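Local coordinates for multicopper oxidase (Pseudomonas thermotolerans, PDB 6VOW), which probably oxidises phenolic, lignin-related substrates in the manner of a laccase, passing their electrons through protein-bound copper ions to reduce dioxygen to water, at residues Glu139-Gln144 / His444-Leu449; Glu190-Gly195 / Lys346-Asn351; Asp247-Glu252 / Pro310-Ala315; Met395-Leu400 / Tyr410-Tyr415. All blocks are in the same frame, centred on the assembly; numbering follows the deposited sequence.

Contact 1: residues Glu139-Gln144 / His444-Leu449; sequences ESSASQ and HMETGL. With CU (copper (II) ion), chain D.
The carboxylate of E446 meets the first turn of helix 141-146, where A142 offers its backbone N-H. The hydrogen bond from A142 N to E446 OE1 is almost straight (174°) but very short at 2.5 Å, a length to be taken with caution. S141 N lies near the same oxygen, at an angle too poor for a bond. Water 1 adds a second grip, donating to E446 OE1 at 2.8 Å and accepting from S143 N at 3.3 Å. S140, at the N-cap position, makes no capping bond, and the acid of E446 reaches this helix start from the other segment with its chain extended beyond CG. A142 CB lies beside the carboxylate, 3.2 Å from E446 OE2. The apolar contact is M445 CE packed tightly on S141 CB at 3.4 Å, the M445 chain bending at chi3 (86°). Metal bonding occupies the far side of 444-449. H444 ND1 binds a copper(II) ion at 2.1 Å, completing a type 1 site with H388 and C439, while L449 CD2 lies 3.3 Å from the metal, probably at the axial position, without binding it. Putting an alanine in place of E446 would probably leave A142 N and water 1 without their acceptor. A carboxylate at a helix N-terminus is likely to be favoured by the helix dipole, and here it ties the segment carrying H444 to helix 141-146.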
loop_
_atom_site.group_PDB
_atom_site.type_symbol
_atom_site.label_atom_id
_atom_site.label_comp_id
_atom_site.label_asym_id
_atom_site.label_seq_id
_atom_site.Cartn_x
_atom_site.Cartn_y
_atom_site.Cartn_z
ATOM N N GLU A 139 2.878 -13.696 -4.979
ATOM C CA GLU A 139 3.242 -14.799 -5.821
ATOM C C GLU A 139 2.955 -14.281 -7.200
ATOM O O GLU A 139 1.880 -13.743 -7.398
ATOM C CB GLU A 139 2.373 -16.046 -5.541
ATOM C CG GLU A 139 2.652 -17.252 -6.468
ATOM C CD GLU A 139 3.500 -18.398 -5.880
ATOM O OE1 GLU A 139 3.281 -19.582 -6.267
ATOM O OE2 GLU A 139 4.404 -18.139 -5.069
ATOM N N SER A 140 3.879 -14.437 -8.150
ATOM C CA SER A 140 3.656 -13.972 -9.536
ATOM C C SER A 140 3.180 -12.524 -9.523
ATOM O O SER A 140 2.218 -12.166 -10.160
ATOM C CB SER A 140 2.593 -14.860 -10.256
ATOM O OG SER A 140 2.877 -16.250 -10.155
ATOM N N SER A 141 3.891 -11.702 -8.791
ATOM C CA SER A 141 3.363 -10.488 -8.280
ATOM C C SER A 141 3.088 -9.495 -9.373
ATOM O O SER A 141 1.966 -9.030 -9.501
ATOM C CB SER A 141 4.286 -9.925 -7.184
ATOM O OG SER A 141 4.540 -10.866 -6.110
ATOM N N ALA A 142 4.059 -9.232 -10.238
ATOM C CA ALA A 142 3.930 -8.243 -11.344
ATOM C C ALA A 142 2.728 -8.541 -12.196
ATOM O O ALA A 142 1.866 -7.668 -12.493
ATOM C CB ALA A 142 5.207 -8.260 -12.198
ATOM N N SER A 143 2.668 -9.807 -12.575
ATOM C CA SER A 143 1.555 -10.305 -13.358
ATOM C C SER A 143 0.179 -10.265 -12.602
ATOM O O SER A 143 -0.860 -9.761 -13.111
ATOM C CB SER A 143 1.906 -11.744 -13.811
ATOM O OG SER A 143 0.819 -12.211 -14.574
ATOM N N GLN A 144 0.163 -10.822 -11.422
ATOM C CA GLN A 144 -1.121 -10.970 -10.662
ATOM C C GLN A 144 -1.605 -9.619 -10.129
ATOM O O GLN A 144 -2.763 -9.300 -10.271
ATOM C CB GLN A 144 -1.001 -12.019 -9.582
ATOM C CG GLN A 144 -0.832 -13.467 -10.047
ATOM C CD GLN A 144 -0.953 -14.541 -8.958
ATOM O OE1 GLN A 144 -0.859 -15.714 -9.259
ATOM N NE2 GLN A 144 -1.140 -14.169 -7.735
ATOM N N HIS A 444 10.971 -4.001 -9.645
ATOM C CA HIS A 444 12.238 -4.005 -8.942
ATOM C C HIS A 444 12.302 -5.112 -7.957
ATOM O O HIS A 444 13.387 -5.643 -7.777
ATOM C CB HIS A 444 12.469 -2.735 -8.176
ATOM C CG HIS A 444 12.659 -1.563 -9.049
ATOM N ND1 HIS A 444 12.807 -0.309 -8.536
ATOM C CD2 HIS A 444 12.688 -1.436 -10.400
ATOM C CE1 HIS A 444 12.970 0.550 -9.525
ATOM N NE2 HIS A 444 12.885 -0.106 -10.667
ATOM N N MET A 445 11.166 -5.425 -7.299
ATOM C CA MET A 445 11.119 -6.483 -6.315
ATOM C C MET A 445 11.387 -7.771 -7.055
ATOM O O MET A 445 12.170 -8.583 -6.592
ATOM C CB MET A 445 9.743 -6.565 -5.647
ATOM C CG MET A 445 9.481 -7.821 -4.802
ATOM S SD MET A 445 7.724 -7.896 -4.346
ATOM C CE MET A 445 7.199 -8.721 -5.826
ATOM N N GLU A 446 10.748 -7.949 -8.214
ATOM C CA GLU A 446 10.945 -9.189 -8.985
ATOM C C GLU A 446 12.281 -9.294 -9.671
ATOM O O GLU A 446 12.665 -10.441 -10.037
ATOM C CB GLU A 446 9.858 -9.431 -10.013
ATOM C CG GLU A 446 8.518 -9.917 -9.396
ATOM C CD GLU A 446 7.430 -10.145 -10.461
ATOM O OE1 GLU A 446 6.259 -10.312 -10.046
ATOM O OE2 GLU A 446 7.697 -10.147 -11.710
ATOM N N THR A 447 12.991 -8.164 -9.879
ATOM C CA THR A 447 14.274 -8.227 -10.562
ATOM C C THR A 447 15.365 -8.009 -9.563
ATOM O O THR A 447 16.393 -7.452 -9.921
ATOM C CB THR A 447 14.360 -7.251 -11.760
ATOM O OG1 THR A 447 14.194 -5.871 -11.361
ATOM C CG2 THR A 447 13.297 -7.633 -12.760
ATOM N N GLY A 448 15.140 -8.397 -8.301
ATOM C CA GLY A 448 16.224 -8.395 -7.320
ATOM C C GLY A 448 16.134 -7.558 -6.033
ATOM O O GLY A 448 16.892 -7.810 -5.083
ATOM N N LEU A 449 15.251 -6.563 -5.975
ATOM C CA LEU A 449 15.279 -5.601 -4.865
ATOM C C LEU A 449 14.391 -6.092 -3.715
ATOM O O LEU A 449 13.336 -5.527 -3.401
ATOM C CB LEU A 449 14.859 -4.230 -5.370
ATOM C CG LEU A 449 15.250 -3.003 -4.570
ATOM C CD1 LEU A 449 16.733 -3.068 -4.206
ATOM C CD2 LEU A 449 14.926 -1.743 -5.389
HETATM CU CU CU D . 12.503 0.227 -6.560
HETATM O O HOH W 1 5.201 -11.837 -12.152
#

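Contact 2: residues Glu190-Gly195 / Lys346-Asn351; sequences EAAREG and KYWQIN
The indole of W348 has A192 CB over one face and the carbonyl oxygen of K346, from its own segment, over the opposite face toward the rim. A192 CB is 4.2 Å from W348 CG, a light contact, whereas K346 O stands 4.0 Å above the plane of the W348 ring. At the edge, close to the plane, A191 CB touches W348 CD1 at 3.6 Å, with NE1 a little farther off. W348 holds CG beside its backbone N (chi1 -49°), which presents the five-membered part of the indole to the two alanines. Q349 supplies the second flat group. Its chain bends at chi2 (-92°), carrying the amide NE2 toward the carbonyl oxygens of A191 and A192: A191 O is 3.6 Å from Q349 NE2 and A192 O 4.0 Å, both beyond hydrogen-bonding length. Within 190-195, R193 N bonds to E190 O at 2.9 Å. Both parts of the contact border the type 1 copper site, for Q349 also packs on H444, R193 O takes a weak hydrogen bond from H444 NE2, and the backbone of T447 binds W348 and Q349. Methyl-to-indole packing and a loosely placed amide therefore close this region by shape more than by directed bonds. In laccases electrons usually enter through a histidine of the type 1 copper, so R193 O, next to H444, probably sits at that entry.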
loop_
_atom_site.group_PDB
_atom_site.type_symbol
_atom_site.label_atom_id
_atom_site.label_comp_id
_atom_site.label_asym_id
_atom_site.label_seq_id
_atom_site.Cartn_x
_atom_site.Cartn_y
_atom_site.Cartn_z
ATOM N N GLU A 190 12.562 -0.870 -18.648
ATOM C CA GLU A 190 11.772 -0.178 -17.634
ATOM C C GLU A 190 12.109 -0.703 -16.201
ATOM O O GLU A 190 12.224 0.091 -15.317
ATOM C CB GLU A 190 10.277 -0.242 -17.971
ATOM C CG GLU A 190 9.864 0.529 -19.235
ATOM C CD GLU A 190 8.360 0.892 -19.357
ATOM O OE1 GLU A 190 7.795 1.591 -18.455
ATOM O OE2 GLU A 190 7.744 0.524 -20.414
ATOM N N ALA A 191 12.307 -2.022 -16.025
ATOM C CA ALA A 191 12.602 -2.670 -14.727
ATOM C C ALA A 191 13.924 -2.230 -14.202
ATOM O O ALA A 191 14.059 -2.127 -12.999
ATOM C CB ALA A 191 12.561 -4.211 -14.819
ATOM N N ALA A 192 14.897 -2.007 -15.079
ATOM C CA ALA A 192 16.178 -1.344 -14.666
ATOM C C ALA A 192 16.087 0.165 -14.360
ATOM O O ALA A 192 17.040 0.747 -13.828
ATOM C CB ALA A 192 17.238 -1.573 -15.731
ATOM N N ARG A 193 14.981 0.817 -14.729
ATOM C CA ARG A 193 14.720 2.257 -14.390
ATOM C C ARG A 193 13.687 2.432 -13.246
ATOM O O ARG A 193 13.908 1.929 -12.148
ATOM C CB ARG A 193 14.422 3.140 -15.638
ATOM C CG ARG A 193 13.368 2.682 -16.658
ATOM C CD ARG A 193 11.940 3.319 -16.713
ATOM N NE ARG A 193 11.784 4.586 -17.471
ATOM C CZ ARG A 193 11.787 4.718 -18.817
ATOM N NH1 ARG A 193 11.973 3.676 -19.647
ATOM N NH2 ARG A 193 11.621 5.931 -19.360
ATOM N N GLU A 194 12.614 3.187 -13.477
ATOM C CA GLU A 194 11.617 3.564 -12.464
ATOM C C GLU A 194 10.555 2.479 -12.293
ATOM O O GLU A 194 9.761 2.516 -11.346
ATOM C CB GLU A 194 10.995 4.931 -12.833
ATOM C CG GLU A 194 11.887 6.170 -12.554
ATOM C CD GLU A 194 11.439 7.012 -11.335
ATOM O OE1 GLU A 194 10.264 7.465 -11.341
ATOM O OE2 GLU A 194 12.232 7.256 -10.368
ATOM N N GLY A 195 10.577 1.505 -13.206
ATOM C CA GLY A 195 9.797 0.297 -13.144
ATOM C C GLY A 195 8.916 0.321 -14.364
ATOM O O GLY A 195 8.822 1.366 -15.016
ATOM N N LYS A 346 16.246 -10.821 -15.531
ATOM C CA LYS A 346 17.134 -11.372 -14.503
ATOM C C LYS A 346 17.349 -10.314 -13.399
ATOM O O LYS A 346 16.489 -9.515 -13.190
ATOM C CB LYS A 346 18.456 -11.886 -15.131
ATOM C CG LYS A 346 19.487 -10.807 -15.501
ATOM C CD LYS A 346 20.697 -11.373 -16.203
ATOM C CE LYS A 346 20.600 -11.192 -17.714
ATOM N NZ LYS A 346 19.372 -11.833 -18.280
ATOM N N TYR A 347 18.479 -10.373 -12.694
ATOM C CA TYR A 347 18.925 -9.392 -11.660
ATOM C C TYR A 347 19.352 -7.913 -12.033
ATOM O O TYR A 347 20.555 -7.645 -12.283
ATOM C CB TYR A 347 20.146 -10.012 -10.923
ATOM N N TRP A 348 18.421 -6.944 -11.971
ATOM C CA TRP A 348 18.764 -5.519 -12.171
ATOM C C TRP A 348 19.015 -4.696 -10.877
ATOM O O TRP A 348 19.489 -3.555 -10.926
ATOM C CB TRP A 348 17.659 -4.832 -12.947
ATOM C CG TRP A 348 17.158 -5.518 -14.252
ATOM C CD1 TRP A 348 15.844 -5.599 -14.663
ATOM C CD2 TRP A 348 17.928 -6.235 -15.245
ATOM N NE1 TRP A 348 15.752 -6.293 -15.849
ATOM C CE2 TRP A 348 17.005 -6.699 -16.235
ATOM C CE3 TRP A 348 19.302 -6.526 -15.407
ATOM C CZ2 TRP A 348 17.408 -7.434 -17.377
ATOM C CZ3 TRP A 348 19.714 -7.271 -16.553
ATOM C CH2 TRP A 348 18.760 -7.712 -17.520
ATOM N N GLN A 349 18.645 -5.260 -9.735
ATOM C CA GLN A 349 18.751 -4.580 -8.477
ATOM C C GLN A 349 19.271 -5.560 -7.434
ATOM O O GLN A 349 19.081 -6.759 -7.540
ATOM C CB GLN A 349 17.383 -3.984 -8.093
ATOM C CG GLN A 349 16.687 -3.248 -9.258
ATOM C CD GLN A 349 16.967 -1.722 -9.363
ATOM O OE1 GLN A 349 17.727 -1.088 -8.552
ATOM N NE2 GLN A 349 16.334 -1.103 -10.357
ATOM N N ILE A 350 19.855 -4.996 -6.391
ATOM C CA ILE A 350 20.711 -5.668 -5.469
ATOM C C ILE A 350 20.303 -5.034 -4.115
ATOM O O ILE A 350 19.840 -3.888 -4.116
ATOM C CB ILE A 350 22.201 -5.395 -5.895
ATOM C CG1 ILE A 350 22.945 -6.686 -6.341
ATOM C CG2 ILE A 350 23.005 -4.617 -4.838
ATOM C CD1 ILE A 350 24.354 -6.430 -6.909
ATOM N N ASN A 351 20.386 -5.797 -3.000
ATOM C CA ASN A 351 20.349 -5.289 -1.606
ATOM C C ASN A 351 21.604 -5.675 -0.837
ATOM O O ASN A 351 21.770 -6.846 -0.482
ATOM C CB ASN A 351 19.109 -5.834 -0.848
ATOM C CG ASN A 351 17.937 -4.926 -0.962
ATOM O OD1 ASN A 351 18.133 -3.771 -1.271
ATOM N ND2 ASN A 351 16.715 -5.420 -0.733
#

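Contact 3: residues Asp247-Glu252 / Pro310-Ala315; sequences DGHPIE and PANPVA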
loop_
_atom_site.group_PDB
_atom_site.type_symbol
_atom_site.label_atom_id
_atom_site.label_comp_id
_atom_site.label_asym_id
_atom_site.label_seq_id
_atom_site.Cartn_x
_atom_site.Cartn_y
_atom_site.Cartn_z
ATOM N N ASP A 247 0.006 5.720 5.504
ATOM C CA ASP A 247 0.329 4.305 5.441
ATOM C C ASP A 247 -0.242 3.641 6.711
ATOM O O ASP A 247 0.419 2.898 7.411
ATOM C CB ASP A 247 1.846 4.155 5.287
ATOM C CG ASP A 247 2.405 5.055 4.142
ATOM O OD1 ASP A 247 1.885 5.009 3.040
ATOM O OD2 ASP A 247 3.308 5.875 4.379
ATOM N N GLY A 248 -1.503 3.956 6.962
ATOM C CA GLY A 248 -2.304 3.392 8.095
ATOM C C GLY A 248 -1.922 3.836 9.506
ATOM O O GLY A 248 -2.266 3.163 10.488
ATOM N N HIS A 249 -1.197 4.951 9.645
ATOM C CA HIS A 249 -0.791 5.430 10.966
ATOM C C HIS A 249 -0.984 6.924 11.128
ATOM O O HIS A 249 -0.498 7.710 10.313
ATOM C CB HIS A 249 0.608 5.061 11.227
ATOM C CG HIS A 249 0.776 3.610 11.319
ATOM N ND1 HIS A 249 0.565 2.898 12.475
ATOM C CD2 HIS A 249 1.007 2.711 10.352
ATOM C CE1 HIS A 249 0.743 1.613 12.219
ATOM N NE2 HIS A 249 1.008 1.482 10.932
ATOM N N PRO A 250 -1.758 7.322 12.137
ATOM C CA PRO A 250 -2.117 8.713 12.331
ATOM C C PRO A 250 -0.965 9.687 12.457
ATOM O O PRO A 250 0.089 9.298 12.895
ATOM C CB PRO A 250 -2.848 8.652 13.657
ATOM C CG PRO A 250 -3.601 7.329 13.523
ATOM C CD PRO A 250 -2.523 6.438 13.040
ATOM N N ILE A 251 -1.132 10.934 12.050
ATOM C CA ILE A 251 -0.051 11.917 12.296
ATOM C C ILE A 251 -0.764 13.072 13.002
ATOM O O ILE A 251 -2.024 13.112 13.063
ATOM C CB ILE A 251 0.679 12.410 10.983
ATOM C CG1 ILE A 251 -0.350 12.937 9.964
ATOM C CG2 ILE A 251 1.656 11.315 10.392
ATOM C CD1 ILE A 251 0.232 13.393 8.635
ATOM N N GLU A 252 0.033 14.010 13.515
ATOM C CA GLU A 252 -0.468 15.350 13.782
ATOM C C GLU A 252 -0.974 15.889 12.442
ATOM O O GLU A 252 -0.207 15.994 11.467
ATOM C CB GLU A 252 0.598 16.284 14.369
ATOM C CG GLU A 252 0.104 17.700 14.698
ATOM C CD GLU A 252 -1.013 17.698 15.744
ATOM O OE1 GLU A 252 -1.017 16.861 16.692
ATOM O OE2 GLU A 252 -1.926 18.532 15.595
ATOM N N PRO A 310 -6.142 8.856 17.090
ATOM C CA PRO A 310 -5.275 8.255 18.103
ATOM C C PRO A 310 -4.219 7.325 17.506
ATOM O O PRO A 310 -4.478 6.533 16.587
ATOM C CB PRO A 310 -6.220 7.450 18.939
ATOM C CG PRO A 310 -7.559 7.417 18.206
ATOM C CD PRO A 310 -7.576 8.445 17.194
ATOM N N ALA A 311 -3.018 7.410 18.051
ATOM C CA ALA A 311 -1.922 6.576 17.598
ATOM C C ALA A 311 -2.330 5.112 17.685
ATOM O O ALA A 311 -2.930 4.668 18.618
ATOM C CB ALA A 311 -0.674 6.840 18.423
ATOM N N ASN A 312 -2.038 4.366 16.650
ATOM C CA ASN A 312 -1.998 2.894 16.763
ATOM C C ASN A 312 -0.980 2.380 17.817
ATOM O O ASN A 312 -0.001 3.070 18.089
ATOM C CB ASN A 312 -1.746 2.395 15.372
ATOM C CG ASN A 312 -2.961 2.576 14.555
ATOM O OD1 ASN A 312 -4.047 2.391 15.075
ATOM N ND2 ASN A 312 -2.827 3.005 13.318
ATOM N N PRO A 313 -1.232 1.208 18.425
ATOM C CA PRO A 313 -0.380 0.637 19.451
ATOM C C PRO A 313 0.902 -0.016 18.897
ATOM O O PRO A 313 1.067 -1.237 18.959
ATOM C CB PRO A 313 -1.287 -0.448 20.092
ATOM C CG PRO A 313 -2.110 -0.913 18.942
ATOM C CD PRO A 313 -2.456 0.366 18.227
ATOM N N VAL A 314 1.806 0.814 18.403
ATOM C CA VAL A 314 3.047 0.375 17.802
ATOM C C VAL A 314 4.144 0.608 18.819
ATOM O O VAL A 314 4.121 1.524 19.591
ATOM C CB VAL A 314 3.337 1.205 16.563
ATOM C CG1 VAL A 314 4.413 0.548 15.735
ATOM C CG2 VAL A 314 2.103 1.410 15.737
ATOM N N ALA A 315 5.137 -0.249 18.795
ATOM C CA ALA A 315 6.184 -0.231 19.790
ATOM C C ALA A 315 7.142 0.936 19.501
ATOM O O ALA A 315 7.792 0.960 18.478
ATOM C CB ALA A 315 6.902 -1.599 19.788
#
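The edge strand 249-255 of the middle cupredoxin-like domain is met here by the linker that leads from strand 288-296 toward strand 323-329, with P250 and H249 facing P310, N312 and V314. P250 points its ring at the linker, and its CG comes to 3.3 Å from P310 O. N312 crosses beside it at about a right angle, its ND2 lying 3.5 Å from P250 CD. The same ND2 is 2.9 Å from G248 O, but the angle is too poor for a hydrogen bond; its true partner is A130 O, in a neighbouring loop. The imidazole of H249 and the amide of N312 are nearly perpendicular, their planes 85° apart. V314 CG2 comes obliquely to the same imidazole, 3.8 Å from H249 CE1; with CG1 anti to the backbone N (chi1 -166°), CG2 is the branch left on the ring. Between N312 and V314 the chain reverses through an inverse gamma turn centred on P313, closed by a weak bond from V314 N to N312 O. H249 and V314 both also pack on F411 of strand 410-412, while I251 turns back against strand 240-246, so the contact lies between that strand of its own sheet, strand 410-412 and the loop of A130.

Contact 4: residues Met395-Leu400 / Tyr410-Tyr415; sequences MVFKVL and YFTDTY
F397 and T412 form an antiparallel hydrogen-bonded pair at the start of strand 397-402, in its hairpin with strand 410-412, joined by F397 N to T412 O and T412 N to F397 O, each 2.8 Å. The buried face is tightly packed. F397 has its CG wedged between the backbone N and carbonyl carbon (chi1 52°), which folds its ring back over the partner strand: T412 O stands 3.5 Å above the F397 ring centre, and T412 CG2 touches F397 CE1 at 3.6 Å. V399 packs alongside, its CG2 3.5 Å from T412 CG2, closer than usual, and over the Y410 ring in a CH-pi contact 3.7 Å from the centroid. Y415 meets V399 CG1 at about a right angle. The other face, carrying K398 and F411, is partly exposed. Its tight spot is the rim of F411, where V396 CG1 lies 3.3 Å from F411 CD1; the K398 chain is looser, its CB 4.1 Å from the F411 ring centroid, and runs on extended to a salt bridge with E316. An alanine in place of F397 would probably open a gap between T412 and Y415 and leave the D413-T414 turn without the ring it rests on. That turn is polar: T414 OG1 bonds D413 OD1 at 2.8 Å and also H391, while D413 hydrogen-bonds H96 and forms a salt bridge with R267. Apolar packing thus probably helps to position a second shell behind H96 and H391, histidines of the copper cluster.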
loop_
_atom_site.group_PDB
_atom_site.type_symbol
_atom_site.label_atom_id
_atom_site.label_comp_id
_atom_site.label_asym_id
_atom_site.label_seq_id
_atom_site.Cartn_x
_atom_site.Cartn_y
_atom_site.Cartn_z
ATOM N N MET A 395 6.066 -5.534 10.384
ATOM C CA MET A 395 6.495 -4.548 11.305
ATOM C C MET A 395 6.293 -3.175 10.746
ATOM O O MET A 395 6.190 -2.959 9.552
ATOM C CB MET A 395 7.955 -4.731 11.596
ATOM C CG MET A 395 8.208 -5.630 12.804
ATOM S SD MET A 395 9.460 -6.907 12.606
ATOM C CE MET A 395 10.901 -6.039 12.046
ATOM N N VAL A 396 6.228 -2.246 11.669
ATOM C CA VAL A 396 6.044 -0.864 11.344
ATOM C C VAL A 396 7.302 -0.133 11.758
ATOM O O VAL A 396 7.783 -0.347 12.862
ATOM C CB VAL A 396 4.825 -0.359 12.106
ATOM C CG1 VAL A 396 4.959 1.080 12.427
ATOM C CG2 VAL A 396 3.584 -0.595 11.247
ATOM N N PHE A 397 7.836 0.723 10.899
ATOM C CA PHE A 397 8.992 1.477 11.326
ATOM C C PHE A 397 8.605 2.935 11.408
ATOM O O PHE A 397 7.605 3.363 10.829
ATOM C CB PHE A 397 10.216 1.251 10.422
ATOM C CG PHE A 397 9.940 1.467 8.979
ATOM C CD1 PHE A 397 9.954 2.741 8.440
ATOM C CD2 PHE A 397 9.668 0.390 8.149
ATOM C CE1 PHE A 397 9.663 2.910 7.064
ATOM C CE2 PHE A 397 9.422 0.537 6.818
ATOM C CZ PHE A 397 9.422 1.797 6.257
ATOM N N LYS A 398 9.390 3.664 12.164
ATOM C CA LYS A 398 9.252 5.100 12.341
ATOM C C LYS A 398 10.333 5.787 11.556
ATOM O O LYS A 398 11.507 5.487 11.714
ATOM C CB LYS A 398 9.443 5.453 13.829
ATOM C CG LYS A 398 9.120 6.890 14.162
ATOM C CD LYS A 398 9.115 7.163 15.623
ATOM C CE LYS A 398 8.191 8.324 15.926
ATOM N NZ LYS A 398 8.196 8.541 17.411
ATOM N N VAL A 399 9.954 6.714 10.719
ATOM C CA VAL A 399 10.880 7.426 9.846
ATOM C C VAL A 399 11.504 8.529 10.633
ATOM O O VAL A 399 10.800 9.403 11.196
ATOM C CB VAL A 399 10.125 8.053 8.679
ATOM C CG1 VAL A 399 11.077 8.740 7.706
ATOM C CG2 VAL A 399 9.348 6.981 7.966
ATOM N N LEU A 400 12.830 8.517 10.682
ATOM C CA LEU A 400 13.472 9.429 11.606
ATOM C C LEU A 400 13.857 10.696 10.849
ATOM O O LEU A 400 13.316 11.821 11.112
ATOM C CB LEU A 400 14.681 8.762 12.234
ATOM C CG LEU A 400 14.636 8.084 13.563
ATOM C CD1 LEU A 400 13.400 7.212 13.682
ATOM C CD2 LEU A 400 15.920 7.313 13.782
ATOM N N TYR A 410 7.425 9.766 11.637
ATOM C CA TYR A 410 6.137 9.119 11.559
ATOM C C TYR A 410 6.363 7.660 11.341
ATOM O O TYR A 410 7.490 7.248 10.985
ATOM C CB TYR A 410 5.310 9.724 10.410
ATOM C CG TYR A 410 5.931 9.515 9.029
ATOM C CD1 TYR A 410 7.109 10.160 8.641
ATOM C CD2 TYR A 410 5.316 8.661 8.104
ATOM C CE1 TYR A 410 7.653 9.940 7.372
ATOM C CE2 TYR A 410 5.805 8.468 6.854
ATOM C CZ TYR A 410 6.973 9.099 6.493
ATOM O OH TYR A 410 7.386 8.830 5.237
ATOM N N PHE A 411 5.317 6.896 11.615
ATOM C CA PHE A 411 5.279 5.432 11.494
ATOM C C PHE A 411 4.652 5.032 10.208
ATOM O O PHE A 411 3.678 5.594 9.790
ATOM C CB PHE A 411 4.411 4.789 12.582
ATOM C CG PHE A 411 5.090 4.701 13.942
ATOM C CD1 PHE A 411 6.037 3.697 14.201
ATOM C CD2 PHE A 411 4.721 5.573 14.960
ATOM C CE1 PHE A 411 6.674 3.617 15.406
ATOM C CE2 PHE A 411 5.335 5.488 16.219
ATOM C CZ PHE A 411 6.311 4.508 16.432
ATOM N N THR A 412 5.167 3.989 9.619
ATOM C CA THR A 412 4.759 3.541 8.308
ATOM C C THR A 412 5.406 2.202 8.077
ATOM O O THR A 412 6.331 1.867 8.779
ATOM C CB THR A 412 5.196 4.583 7.237
ATOM O OG1 THR A 412 4.867 4.099 5.962
ATOM C CG2 THR A 412 6.665 4.878 7.299
ATOM N N ASP A 413 4.880 1.439 7.102
ATOM C CA ASP A 413 5.430 0.178 6.604
ATOM C C ASP A 413 6.253 0.454 5.312
ATOM O O ASP A 413 6.968 -0.436 4.766
ATOM C CB ASP A 413 4.303 -0.835 6.350
ATOM C CG ASP A 413 3.180 -0.280 5.432
ATOM O OD1 ASP A 413 3.486 0.002 4.249
ATOM O OD2 ASP A 413 1.987 -0.118 5.865
ATOM N N THR A 414 6.185 1.701 4.827
ATOM C CA THR A 414 6.869 2.058 3.595
ATOM C C THR A 414 7.485 3.414 3.585
ATOM O O THR A 414 6.896 4.341 4.024
ATOM C CB THR A 414 5.898 1.851 2.451
ATOM O OG1 THR A 414 5.609 0.479 2.507
ATOM C CG2 THR A 414 6.529 2.073 1.053
ATOM N N TYR A 415 8.702 3.507 3.087
ATOM C CA TYR A 415 9.331 4.801 2.899
ATOM C C TYR A 415 9.712 4.962 1.433
ATOM O O TYR A 415 10.394 4.124 0.867
ATOM C CB TYR A 415 10.587 4.983 3.728
ATOM C CG TYR A 415 11.105 6.385 3.598
ATOM C CD1 TYR A 415 10.308 7.459 4.044
ATOM C CD2 TYR A 415 12.355 6.677 3.013
ATOM C CE1 TYR A 415 10.718 8.762 3.923
ATOM C CE2 TYR A 415 12.786 8.020 2.888
ATOM C CZ TYR A 415 11.963 9.063 3.361
ATOM O OH TYR A 415 12.295 10.439 3.292
#

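Contacts 1 and 2 lie side by side near the type 1 copper, their centres 10 Å apart, and are sewn together by T447 O, which probably bonds W348 N and Q349 N. Contacts 3 and 4 form a second touching pair, linked by D247 OD2 and T412 OG1, with contact 3 on the other side of the chain's centre from contacts 1 and 2. Contact 4 is the truly buried one, a strand pair within one domain held by backbone bonds and apolar rings; the other three are partly buried and join elements distant in sequence. Of these, contact 1 relies on a carboxylate and water, whereas contacts 2 and 3 work by fitted shapes.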